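Local coordinates for protein free serine kinase (PDB 5X0J) that phosphorylates free L-serine with ADP as phosphate donor, yielding O-phospho-L-serine and AMP in the first step of cysteine biosynthesis from serine, at residues Q31-E36 against I174-Y179; K160-L165 against Y218-T223; L66-H71 against V88-F93; A57-E62 against E207-V212. The protein carries 1 engineered substitution. One frame throughout, in Å; residues are numbered along the deposited sequence.

Interaction 1: residues Q31-E36 against I174-Y179; sequences QLVQKE and IELIYY. With AMP (adenosine monophosphate), chain B.
V33 sits at the N-cap position of helix 34-47 and spreads its two methyl groups against L176 and Y178 of strand 175-179. Its CG1 is anti to the backbone N (chi1 -178°) and meets L176 tip to tip, 3.9 Å from V33 CG1 to L176 CD2. The V33 and Y178 side chains pass alongside each other, pointing opposite ways, with V33 CG2 3.9 Å from Y178 CE1 and oblique to the ring. All three side chains are buried, and Y178 also touches W102 and K221 of the phosphoserine site. One helical turn on, E36 N gives a weak bond to V33 O. The E36 chain bends at chi2 (81°), which brings its carboxylate beside the nucleotide, E36 OE1 lying 3.5 Å from AMP O5'. That same OE1 forms a salt bridge with K221, and E36 OE2 accepts from V3 N. Were an alanine to stand in for E36, K221 would probably lose a charged mate and the amide of V3 its acceptor. The chemistry is thus divided: apolar side chains join helix start to strand without any polar bond, while the neighbouring acid links the nucleotide pocket to the lysine of the phosphoserine site.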
# COMPACT_ATOMS: atom_id res chain seq x y z
N GLN A 31 2.87 -0.53 7.21
CA GLN A 31 2.48 0.77 7.75
C GLN A 31 1.36 1.45 6.94
O GLN A 31 0.97 0.98 5.87
CB GLN A 31 3.70 1.69 7.80
CG GLN A 31 4.78 1.23 8.77
CD GLN A 31 6.07 2.01 8.63
OE1 GLN A 31 6.49 2.36 7.54
NE2 GLN A 31 6.70 2.30 9.76
N LEU A 32 0.86 2.56 7.48
CA LEU A 32 -0.26 3.32 6.93
C LEU A 32 0.18 4.62 6.27
O LEU A 32 1.23 5.14 6.59
CB LEU A 32 -1.27 3.66 8.04
CG LEU A 32 -1.75 2.50 8.91
CD1 LEU A 32 -2.82 2.97 9.88
CD2 LEU A 32 -2.29 1.36 8.04
N VAL A 33 -0.63 5.08 5.32
CA VAL A 33 -0.59 6.41 4.70
C VAL A 33 -1.74 7.20 5.31
O VAL A 33 -2.91 6.76 5.25
CB VAL A 33 -0.79 6.30 3.17
CG1 VAL A 33 -0.70 7.67 2.51
CG2 VAL A 33 0.23 5.31 2.58
N GLN A 34 -1.43 8.36 5.89
CA GLN A 34 -2.44 9.13 6.62
C GLN A 34 -3.65 9.50 5.77
O GLN A 34 -4.78 9.35 6.23
CB GLN A 34 -1.84 10.39 7.24
CG GLN A 34 -2.89 11.23 7.97
CD GLN A 34 -2.28 12.22 8.93
OE1 GLN A 34 -1.33 11.91 9.62
NE2 GLN A 34 -2.86 13.41 9.00
N LYS A 35 -3.43 9.97 4.55
CA LYS A 35 -4.56 10.36 3.69
C LYS A 35 -5.46 9.19 3.30
O LYS A 35 -6.65 9.38 3.06
CB LYS A 35 -4.07 11.04 2.42
CG LYS A 35 -3.42 12.39 2.63
CD LYS A 35 -4.39 13.50 2.95
CE LYS A 35 -3.74 14.84 2.63
NZ LYS A 35 -4.53 15.97 3.16
N GLU A 36 -4.89 7.99 3.22
CA GLU A 36 -5.67 6.77 2.94
C GLU A 36 -6.56 6.42 4.14
O GLU A 36 -7.74 6.11 3.98
CB GLU A 36 -4.72 5.63 2.60
CG GLU A 36 -5.34 4.30 2.16
CD GLU A 36 -5.76 4.24 0.71
OE1 GLU A 36 -5.47 3.20 0.06
OE2 GLU A 36 -6.35 5.22 0.22
N ILE A 174 2.74 18.08 -1.52
CA ILE A 174 2.66 17.18 -2.67
C ILE A 174 1.31 16.50 -2.73
O ILE A 174 0.61 16.41 -1.71
CB ILE A 174 3.75 16.07 -2.63
CG1 ILE A 174 3.62 15.14 -1.41
CG2 ILE A 174 5.14 16.69 -2.71
CD1 ILE A 174 4.56 13.95 -1.46
N GLU A 175 0.95 16.05 -3.92
CA GLU A 175 -0.13 15.09 -4.10
C GLU A 175 0.54 13.71 -4.16
O GLU A 175 1.37 13.47 -5.03
CB GLU A 175 -0.90 15.39 -5.39
CG GLU A 175 -2.27 14.74 -5.49
CD GLU A 175 -3.31 15.68 -6.08
OE1 GLU A 175 -4.13 16.24 -5.31
OE2 GLU A 175 -3.28 15.89 -7.31
N LEU A 176 0.20 12.84 -3.22
CA LEU A 176 0.78 11.50 -3.10
C LEU A 176 -0.19 10.48 -3.69
O LEU A 176 -1.34 10.39 -3.25
CB LEU A 176 1.06 11.18 -1.63
CG LEU A 176 1.60 9.79 -1.28
CD1 LEU A 176 2.90 9.48 -2.00
CD2 LEU A 176 1.78 9.70 0.23
N ILE A 177 0.28 9.74 -4.69
CA ILE A 177 -0.52 8.72 -5.37
C ILE A 177 0.31 7.45 -5.46
O ILE A 177 1.52 7.52 -5.71
CB ILE A 177 -0.89 9.15 -6.81
CG1 ILE A 177 -1.60 10.52 -6.81
CG2 ILE A 177 -1.75 8.09 -7.50
CD1 ILE A 177 -1.81 11.14 -8.18
N TYR A 178 -0.32 6.30 -5.26
CA TYR A 178 0.36 5.01 -5.37
C TYR A 178 -0.09 4.29 -6.64
O TYR A 178 -1.30 4.14 -6.87
CB TYR A 178 0.09 4.16 -4.13
CG TYR A 178 0.96 4.53 -2.95
CD1 TYR A 178 0.65 5.61 -2.14
CD2 TYR A 178 2.10 3.79 -2.67
CE1 TYR A 178 1.46 5.95 -1.06
CE2 TYR A 178 2.91 4.11 -1.59
CZ TYR A 178 2.59 5.19 -0.78
OH TYR A 178 3.40 5.51 0.30
N TYR A 179 0.87 3.87 -7.47
CA TYR A 179 0.59 3.18 -8.74
C TYR A 179 0.89 1.71 -8.66
O TYR A 179 1.94 1.33 -8.20
CB TYR A 179 1.44 3.78 -9.87
CG TYR A 179 0.93 5.11 -10.36
CD1 TYR A 179 1.19 6.28 -9.65
CD2 TYR A 179 0.17 5.20 -11.52
CE1 TYR A 179 0.70 7.50 -10.09
CE2 TYR A 179 -0.31 6.42 -11.97
CZ TYR A 179 -0.04 7.57 -11.26
OH TYR A 179 -0.54 8.78 -11.69
P AMP B . -7.00 -0.50 2.78
O1P AMP B . -8.15 -0.69 3.76
O2P AMP B . -5.65 -0.42 3.46
O3P AMP B . -7.08 -1.49 1.65
O5' AMP B . -7.19 0.96 2.13
C5' AMP B . -8.43 1.66 2.15
C4' AMP B . -9.47 0.90 1.36
O4' AMP B . -10.76 1.31 1.78
C3' AMP B . -9.50 1.15 -0.17
O3' AMP B . -9.49 -0.11 -0.84
C2' AMP B . -10.82 1.87 -0.49
O2' AMP B . -11.37 1.52 -1.75
C1' AMP B . -11.62 1.34 0.67
N9 AMP B . -12.84 2.08 1.04
C8 AMP B . -13.12 3.39 0.88
N7 AMP B . -14.35 3.69 1.38
C5 AMP B . -14.85 2.55 1.87
C6 AMP B . -16.10 2.15 2.54
N6 AMP B . -17.06 3.07 2.77
N1 AMP B . -16.22 0.85 2.90
C2 AMP B . -15.27 -0.08 2.67
N3 AMP B . -14.11 0.22 2.06
C4 AMP B . -13.86 1.49 1.65

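Interaction 2: residues K160-L165 against Y218-T223; sequences KVSKVL and YSPKTT. With SEP (phosphoserine), chain C.
A type II beta turn, S219 to T222, rests its first two residues on S162 of helix 155-170 and carries K221 into the phosphoserine site. S162 CB comes within 3.5 Å of P220 CD, a snug aliphatic touch, and S162 OG lies 3.6 Å from S219 CB. Turning beside the backbone N (chi1 -63°), the hydroxyl of S162 bonds Q158 O one turn back in its own helix and accepts from a water at 2.7 Å from S162 OG. The same water donates to P220 O, 2.8 Å away, bridging helix and turn where no direct hydrogen bond does. R200 bonds both S219 OG and P220 O. Within the turn, T222 OG1 donates to S219 O at 2.7 Å, arriving above the carbonyl plane. Beyond it the polar ends face the ligand: K221 NZ, also salt-bridged to E36 and E4, holds phosphoserine O1P at 2.9 Å and O2P more weakly, and T223 OG1 receives the ligand's amino N at 2.9 Å. The buried carbonyl and hydroxyls are therefore met by water, arginine and helix backbone, and the loop offers a cation to the phosphate and an acceptor to the amino end of the same ligand.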
# COMPACT_ATOMS: atom_id res chain seq x y z
N LYS A 160 11.78 5.43 5.82
CA LYS A 160 12.10 6.85 5.95
C LYS A 160 11.57 7.63 4.75
O LYS A 160 11.01 8.71 4.91
CB LYS A 160 13.61 7.05 6.10
CG LYS A 160 14.15 6.54 7.43
CD LYS A 160 15.65 6.70 7.55
CE LYS A 160 16.17 6.07 8.83
NZ LYS A 160 17.65 6.11 8.94
N VAL A 161 11.74 7.07 3.55
CA VAL A 161 11.18 7.69 2.34
C VAL A 161 9.66 7.85 2.48
O VAL A 161 9.12 8.92 2.23
CB VAL A 161 11.51 6.89 1.06
CG1 VAL A 161 10.71 7.39 -0.14
CG2 VAL A 161 13.00 6.96 0.76
N SER A 162 8.99 6.77 2.89
CA SER A 162 7.54 6.76 2.95
C SER A 162 7.02 7.77 3.98
O SER A 162 6.00 8.41 3.77
CB SER A 162 7.06 5.35 3.28
OG SER A 162 7.42 4.45 2.24
N LYS A 163 7.75 7.90 5.10
CA LYS A 163 7.41 8.86 6.15
C LYS A 163 7.49 10.31 5.65
O LYS A 163 6.60 11.11 5.90
CB LYS A 163 8.34 8.65 7.35
CG LYS A 163 8.14 9.59 8.52
CD LYS A 163 9.09 9.20 9.65
CE LYS A 163 9.06 10.21 10.80
NZ LYS A 163 9.71 11.50 10.44
N VAL A 164 8.55 10.63 4.92
CA VAL A 164 8.68 11.95 4.33
C VAL A 164 7.51 12.24 3.38
O VAL A 164 6.92 13.32 3.45
CB VAL A 164 10.03 12.10 3.60
CG1 VAL A 164 10.05 13.34 2.70
CG2 VAL A 164 11.16 12.17 4.62
N LEU A 165 7.17 11.29 2.53
CA LEU A 165 6.07 11.49 1.58
C LEU A 165 4.74 11.65 2.31
O LEU A 165 3.93 12.50 1.93
CB LEU A 165 5.99 10.33 0.58
CG LEU A 165 7.19 10.14 -0.34
CD1 LEU A 165 6.98 8.89 -1.18
CD2 LEU A 165 7.45 11.36 -1.20
N TYR A 218 6.39 -3.84 6.91
CA TYR A 218 6.98 -3.13 5.78
C TYR A 218 6.54 -1.66 5.78
O TYR A 218 5.63 -1.26 6.51
CB TYR A 218 6.47 -3.72 4.47
CG TYR A 218 6.96 -5.08 4.06
CD1 TYR A 218 8.26 -5.28 3.62
CD2 TYR A 218 6.09 -6.16 4.03
CE1 TYR A 218 8.70 -6.53 3.20
CE2 TYR A 218 6.51 -7.41 3.60
CZ TYR A 218 7.81 -7.59 3.19
OH TYR A 218 8.21 -8.83 2.76
N SER A 219 7.16 -0.86 4.92
CA SER A 219 6.66 0.48 4.64
C SER A 219 5.28 0.38 3.95
O SER A 219 4.91 -0.69 3.44
CB SER A 219 7.68 1.26 3.80
OG SER A 219 7.70 0.81 2.46
N PRO A 220 4.52 1.49 3.92
CA PRO A 220 3.16 1.40 3.37
C PRO A 220 3.12 0.90 1.94
O PRO A 220 4.01 1.20 1.12
CB PRO A 220 2.64 2.84 3.48
CG PRO A 220 3.47 3.47 4.54
CD PRO A 220 4.82 2.85 4.39
N LYS A 221 2.07 0.14 1.64
CA LYS A 221 1.73 -0.28 0.28
C LYS A 221 2.82 -1.14 -0.39
O LYS A 221 2.92 -1.20 -1.61
CB LYS A 221 1.39 0.94 -0.58
CG LYS A 221 0.28 1.82 -0.03
CD LYS A 221 -1.05 1.09 0.02
CE LYS A 221 -2.17 2.05 0.34
NZ LYS A 221 -3.50 1.37 0.34
N THR A 222 3.63 -1.81 0.42
CA THR A 222 4.67 -2.68 -0.10
C THR A 222 4.09 -3.83 -0.92
O THR A 222 4.57 -4.11 -2.01
CB THR A 222 5.58 -3.17 1.04
OG1 THR A 222 6.33 -2.06 1.54
CG2 THR A 222 6.53 -4.28 0.57
N THR A 223 3.05 -4.47 -0.41
CA THR A 223 2.41 -5.57 -1.12
C THR A 223 1.22 -5.09 -1.95
O THR A 223 0.42 -4.28 -1.49
CB THR A 223 1.90 -6.64 -0.16
OG1 THR A 223 0.95 -6.06 0.74
CG2 THR A 223 3.03 -7.25 0.64
N SEP C . -1.69 -5.01 1.02
CA SEP C . -2.50 -4.17 0.08
CB SEP C . -1.88 -2.77 0.01
OG SEP C . -1.84 -2.21 1.32
C SEP C . -2.61 -4.83 -1.26
O SEP C . -2.94 -4.17 -2.26
OXT SEP C . -2.37 -6.05 -1.39
P SEP C . -3.20 -1.75 2.07
O1P SEP C . -4.17 -1.38 0.96
O2P SEP C . -2.73 -0.59 2.89
O3P SEP C . -3.61 -2.95 2.90
O HOH W 1 5.29 3.64 0.72

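Interaction 3: residues L66-H71 against V88-F93; sequences LIVDGH and VILDYF. With MG (magnesium ion), chain D; SEP (phosphoserine), chain C; AMP (adenosine monophosphate), chain B.
Phosphoserine O3P is gripped by three donors from two adjacent residues: G70 N at 3.0 Å, H71 N at 3.1 Å and H71 ND1 at 2.7 Å. The bond from H71 N is almost straight (176°), and the imidazole meets the oxygen at its edge, near the ring plane. H29 N bonds the far ring nitrogen, H71 NE2, which fixes how the ring is turned. G70 is the N-cap of helix 71-80, and at its backbone angles a side chain would be jammed against the carbonyl O of D69. The ligand's amino N donates to V68 O at 2.7 Å. D69 OD1 binds magnesium at 2.1 Å; AMP O3P, phosphoserine O1P and three waters complete its six ligands, so the ion ties the two phosphates together. Away from the ligands the contact turns apolar. L66 CD2 sits over one face of Y92, a CH-pi contact 4.0 Å from the ring centroid and only 12° off its normal. V68 splits its branches: CG2 comes obliquely to the same ring, 4.0 Å from Y92 CD1, and CG1 reaches L90 CD1 at 4.3 Å. The hydroxyl of Y92 bonds H225 NE2, another phosphoserine-site residue. V68 and D69 together face L55 as a classic beta bulge, at the corner the chain turns at V68 after strand 65-67, and helix 71-80 starts just beyond G70; phosphate at the helix N-terminus and a bridging metal make this the heart of the kinase site, in the ParB-like part of the chain.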
# COMPACT_ATOMS: atom_id res chain seq x y z
N LEU A 66 -3.39 -12.91 8.78
CA LEU A 66 -2.63 -11.89 8.07
C LEU A 66 -3.62 -10.99 7.35
O LEU A 66 -4.48 -11.50 6.63
CB LEU A 66 -1.74 -12.56 7.04
CG LEU A 66 -0.96 -11.63 6.09
CD1 LEU A 66 -0.01 -10.72 6.85
CD2 LEU A 66 -0.25 -12.46 5.02
N ILE A 67 -3.48 -9.67 7.52
CA ILE A 67 -4.16 -8.72 6.64
C ILE A 67 -3.44 -8.75 5.29
O ILE A 67 -2.32 -8.29 5.18
CB ILE A 67 -4.17 -7.29 7.22
CG1 ILE A 67 -4.94 -7.27 8.55
CG2 ILE A 67 -4.80 -6.32 6.23
CD1 ILE A 67 -4.85 -5.95 9.30
N VAL A 68 -4.09 -9.32 4.28
CA VAL A 68 -3.55 -9.35 2.92
C VAL A 68 -3.78 -7.98 2.28
O VAL A 68 -2.85 -7.39 1.71
CB VAL A 68 -4.20 -10.51 2.13
CG1 VAL A 68 -3.79 -10.48 0.67
CG2 VAL A 68 -3.80 -11.83 2.77
N ASP A 69 -5.02 -7.48 2.35
CA ASP A 69 -5.38 -6.17 1.89
C ASP A 69 -6.42 -5.63 2.85
O ASP A 69 -7.39 -6.33 3.18
CB ASP A 69 -5.95 -6.24 0.47
CG ASP A 69 -6.36 -4.89 -0.07
OD1 ASP A 69 -5.76 -3.86 0.30
OD2 ASP A 69 -7.31 -4.86 -0.89
N GLY A 70 -6.20 -4.41 3.34
CA GLY A 70 -7.12 -3.79 4.29
C GLY A 70 -6.51 -3.15 5.53
O GLY A 70 -7.18 -3.04 6.55
N HIS A 71 -5.27 -2.69 5.45
CA HIS A 71 -4.63 -2.07 6.62
C HIS A 71 -5.35 -0.83 7.12
O HIS A 71 -5.45 -0.62 8.33
CB HIS A 71 -3.18 -1.75 6.31
CG HIS A 71 -2.35 -2.98 6.22
ND1 HIS A 71 -2.34 -3.78 5.10
CD2 HIS A 71 -1.59 -3.61 7.14
CE1 HIS A 71 -1.56 -4.82 5.31
NE2 HIS A 71 -1.11 -4.75 6.55
N VAL A 88 -12.78 -11.83 3.47
CA VAL A 88 -12.63 -13.02 2.65
C VAL A 88 -11.34 -13.70 3.11
O VAL A 88 -10.27 -13.08 3.11
CB VAL A 88 -12.56 -12.67 1.15
CG1 VAL A 88 -12.36 -13.92 0.31
CG2 VAL A 88 -13.84 -11.97 0.74
N ILE A 89 -11.44 -14.96 3.51
CA ILE A 89 -10.28 -15.74 3.95
C ILE A 89 -9.70 -16.49 2.75
O ILE A 89 -10.34 -17.39 2.21
CB ILE A 89 -10.64 -16.74 5.07
CG1 ILE A 89 -11.21 -15.99 6.29
CG2 ILE A 89 -9.41 -17.56 5.47
CD1 ILE A 89 -11.85 -16.87 7.33
N LEU A 90 -8.48 -16.13 2.37
CA LEU A 90 -7.80 -16.69 1.20
C LEU A 90 -6.81 -17.76 1.60
O LEU A 90 -6.44 -17.86 2.77
CB LEU A 90 -7.01 -15.59 0.50
CG LEU A 90 -7.82 -14.38 0.03
CD1 LEU A 90 -6.86 -13.30 -0.45
CD2 LEU A 90 -8.80 -14.78 -1.06
N ASP A 91 -6.36 -18.53 0.62
CA ASP A 91 -5.29 -19.51 0.79
C ASP A 91 -4.00 -18.82 0.35
O ASP A 91 -3.73 -18.72 -0.85
CB ASP A 91 -5.59 -20.74 -0.06
CG ASP A 91 -4.50 -21.79 -0.01
OD1 ASP A 91 -3.53 -21.62 0.77
OD2 ASP A 91 -4.60 -22.78 -0.75
N TYR A 92 -3.21 -18.34 1.30
CA TYR A 92 -2.09 -17.44 0.97
C TYR A 92 -1.06 -18.06 0.01
O TYR A 92 -0.58 -17.38 -0.90
CB TYR A 92 -1.37 -16.92 2.22
CG TYR A 92 -0.55 -15.68 1.93
CD1 TYR A 92 -1.16 -14.53 1.44
CD2 TYR A 92 0.83 -15.66 2.11
CE1 TYR A 92 -0.44 -13.40 1.15
CE2 TYR A 92 1.57 -14.53 1.82
CZ TYR A 92 0.94 -13.39 1.34
OH TYR A 92 1.67 -12.26 1.05
N PHE A 93 -0.75 -19.34 0.18
CA PHE A 93 0.26 -19.98 -0.67
C PHE A 93 -0.31 -20.69 -1.89
O PHE A 93 0.40 -21.44 -2.57
CB PHE A 93 1.20 -20.85 0.18
CG PHE A 93 2.00 -20.05 1.16
CD1 PHE A 93 3.02 -19.20 0.72
CD2 PHE A 93 1.70 -20.08 2.52
CE1 PHE A 93 3.75 -18.43 1.63
CE2 PHE A 93 2.42 -19.31 3.43
CZ PHE A 93 3.44 -18.50 2.98
MG MG D . -5.86 -1.79 0.02
N SEP C . -1.69 -5.01 1.02
CA SEP C . -2.50 -4.17 0.08
CB SEP C . -1.88 -2.77 0.01
OG SEP C . -1.84 -2.21 1.32
C SEP C . -2.61 -4.83 -1.26
O SEP C . -2.94 -4.17 -2.26
OXT SEP C . -2.37 -6.05 -1.39
P SEP C . -3.20 -1.75 2.07
O1P SEP C . -4.17 -1.38 0.96
O2P SEP C . -2.73 -0.59 2.89
O3P SEP C . -3.61 -2.95 2.90
P AMP B . -7.00 -0.50 2.78
O1P AMP B . -8.15 -0.69 3.76
O2P AMP B . -5.65 -0.42 3.46
O3P AMP B . -7.08 -1.49 1.65
O5' AMP B . -7.19 0.96 2.13
C5' AMP B . -8.43 1.66 2.15
C4' AMP B . -9.47 0.90 1.36
O4' AMP B . -10.76 1.31 1.78
C3' AMP B . -9.50 1.15 -0.17
O3' AMP B . -9.49 -0.11 -0.84
C2' AMP B . -10.82 1.87 -0.49
O2' AMP B . -11.37 1.52 -1.75
C1' AMP B . -11.62 1.34 0.67
N9 AMP B . -12.84 2.08 1.04
C8 AMP B . -13.12 3.39 0.88
N7 AMP B . -14.35 3.69 1.38
C5 AMP B . -14.85 2.55 1.87
C6 AMP B . -16.10 2.15 2.54
N6 AMP B . -17.06 3.07 2.77
N1 AMP B . -16.22 0.85 2.90
C2 AMP B . -15.27 -0.08 2.67
N3 AMP B . -14.11 0.22 2.06
C4 AMP B . -13.86 1.49 1.65
O HOH W 2 -7.59 -2.16 -1.18
O HOH W 3 -6.25 0.24 -0.48
O HOH W 4 -4.79 -1.97 -1.83

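Interaction 4: residues A57-E62 against E207-V212; sequences AKVPGE and EVMELV
Leaving strand 54-58, the chain makes a type II beta turn from V59 to E62 beside helix 205-213, the closest CA atoms being those of V59 and M209, 7.6 Å apart. G61 takes the positive phi of the turn, and E62 N closes it on V59 O at 3.2 Å. M209 carries the contact. Its chain leaves anti to the backbone N (chi1 -162°), then bends at chi2 and chi3, which curls the thioether against the turn. M209 SD and P60 CD meet tip to tip at 3.7 Å, M209 CE lies 4.0 Å from K58 O, and V59 CG1 stands 4.3 Å from M209 SD. An alanine in place of M209 would probably open a gap beside P60 and V59 and remove most of the turn's apolar hold on the helix. K58 points away from the helix and braces the turn: K58 NZ donates to E62 O at 2.7 Å and to V59 O at 3.0 Å, the latter from the face opposite E62 N. E62, at the end of the turn, makes salt bridges to K213 and K27. This is the connection of a beta hairpin, strands 54-58 and 65-67, packed by its turn against a helix from far along the chain.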
# COMPACT_ATOMS: atom_id res chain seq x y z
N ALA A 57 -5.65 -14.03 5.38
CA ALA A 57 -5.17 -15.39 5.24
C ALA A 57 -4.69 -15.87 6.60
O ALA A 57 -4.10 -15.09 7.35
CB ALA A 57 -4.03 -15.47 4.24
N LYS A 58 -4.95 -17.13 6.92
CA LYS A 58 -4.51 -17.74 8.19
C LYS A 58 -2.98 -17.68 8.32
O LYS A 58 -2.26 -18.03 7.39
CB LYS A 58 -5.01 -19.18 8.25
CG LYS A 58 -4.55 -20.03 9.42
CD LYS A 58 -5.18 -19.58 10.72
CE LYS A 58 -4.93 -20.61 11.82
NZ LYS A 58 -3.49 -20.99 11.98
N VAL A 59 -2.50 -17.23 9.48
CA VAL A 59 -1.08 -17.24 9.78
C VAL A 59 -0.71 -18.65 10.26
O VAL A 59 -1.32 -19.14 11.20
CB VAL A 59 -0.73 -16.24 10.90
CG1 VAL A 59 0.76 -16.31 11.25
CG2 VAL A 59 -1.11 -14.83 10.48
N PRO A 60 0.27 -19.31 9.60
CA PRO A 60 0.70 -20.62 10.08
C PRO A 60 1.14 -20.59 11.54
O PRO A 60 1.93 -19.73 11.92
CB PRO A 60 1.89 -20.96 9.17
CG PRO A 60 1.67 -20.17 7.94
CD PRO A 60 1.00 -18.90 8.39
N GLY A 61 0.58 -21.49 12.34
CA GLY A 61 0.93 -21.62 13.75
C GLY A 61 0.18 -20.74 14.74
O GLY A 61 0.26 -20.98 15.94
N GLU A 62 -0.56 -19.73 14.25
CA GLU A 62 -1.23 -18.75 15.12
C GLU A 62 -2.73 -18.72 14.85
O GLU A 62 -3.14 -18.90 13.71
CB GLU A 62 -0.68 -17.34 14.86
CG GLU A 62 0.77 -17.13 15.25
CD GLU A 62 1.29 -15.76 14.85
OE1 GLU A 62 2.39 -15.69 14.26
OE2 GLU A 62 0.61 -14.74 15.12
N GLU A 207 8.49 -14.04 1.85
CA GLU A 207 9.06 -12.92 2.61
C GLU A 207 8.01 -12.20 3.47
O GLU A 207 8.29 -11.81 4.60
CB GLU A 207 9.75 -11.91 1.69
CG GLU A 207 11.03 -12.45 1.05
CD GLU A 207 11.54 -11.61 -0.11
OE1 GLU A 207 10.85 -10.67 -0.57
OE2 GLU A 207 12.66 -11.90 -0.58
N VAL A 208 6.80 -12.04 2.95
CA VAL A 208 5.73 -11.36 3.69
C VAL A 208 5.39 -12.14 4.96
O VAL A 208 5.33 -11.56 6.04
CB VAL A 208 4.46 -11.16 2.84
CG1 VAL A 208 3.33 -10.57 3.68
CG2 VAL A 208 4.74 -10.24 1.65
N MET A 209 5.14 -13.44 4.82
CA MET A 209 4.77 -14.26 5.98
C MET A 209 5.93 -14.37 6.96
O MET A 209 5.72 -14.27 8.17
CB MET A 209 4.25 -15.65 5.57
CG MET A 209 3.47 -16.36 6.67
SD MET A 209 1.96 -15.50 7.16
CE MET A 209 0.83 -16.06 5.89
N GLU A 210 7.14 -14.56 6.44
CA GLU A 210 8.36 -14.54 7.28
C GLU A 210 8.46 -13.26 8.12
O GLU A 210 8.74 -13.33 9.32
CB GLU A 210 9.62 -14.71 6.41
N LEU A 211 8.21 -12.11 7.50
CA LEU A 211 8.25 -10.81 8.19
C LEU A 211 7.15 -10.69 9.25
O LEU A 211 7.39 -10.22 10.36
CB LEU A 211 8.12 -9.65 7.19
CG LEU A 211 8.72 -8.31 7.65
CD1 LEU A 211 10.24 -8.33 7.55
CD2 LEU A 211 8.16 -7.14 6.87
N VAL A 212 5.94 -11.12 8.89
CA VAL A 212 4.81 -11.12 9.82
C VAL A 212 5.08 -12.00 11.04
O VAL A 212 4.75 -11.60 12.16
CB VAL A 212 3.52 -11.59 9.11
CG1 VAL A 212 2.39 -11.84 10.10
CG2 VAL A 212 3.10 -10.56 8.08

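How the interactions relate
From the N terminus, 31-36 opens interaction 1, which closes at 174-179 and joins the start of helix 34-47 to the antiparallel sheet. Inside that span, 57-62 opens interaction 4, and interaction 3 begins and ends (66-71 with 88-93), a span inside both longer loops that leaves the mixed sheet for helix 71-80 and returns in strand 84-90. The helical segment 160-165 then opens interaction 2, before interaction 1 has closed. Interaction 4 closes at 207-212 and interaction 2 last, at 218-223. Interactions 1, 2 and 4 cross one another pairwise, whereas 3 precedes 2. Together they bind the ParB-like sheet to the C-terminal part around the ligands: AMP touches interactions 1 and 3, phosphoserine 2 and 3.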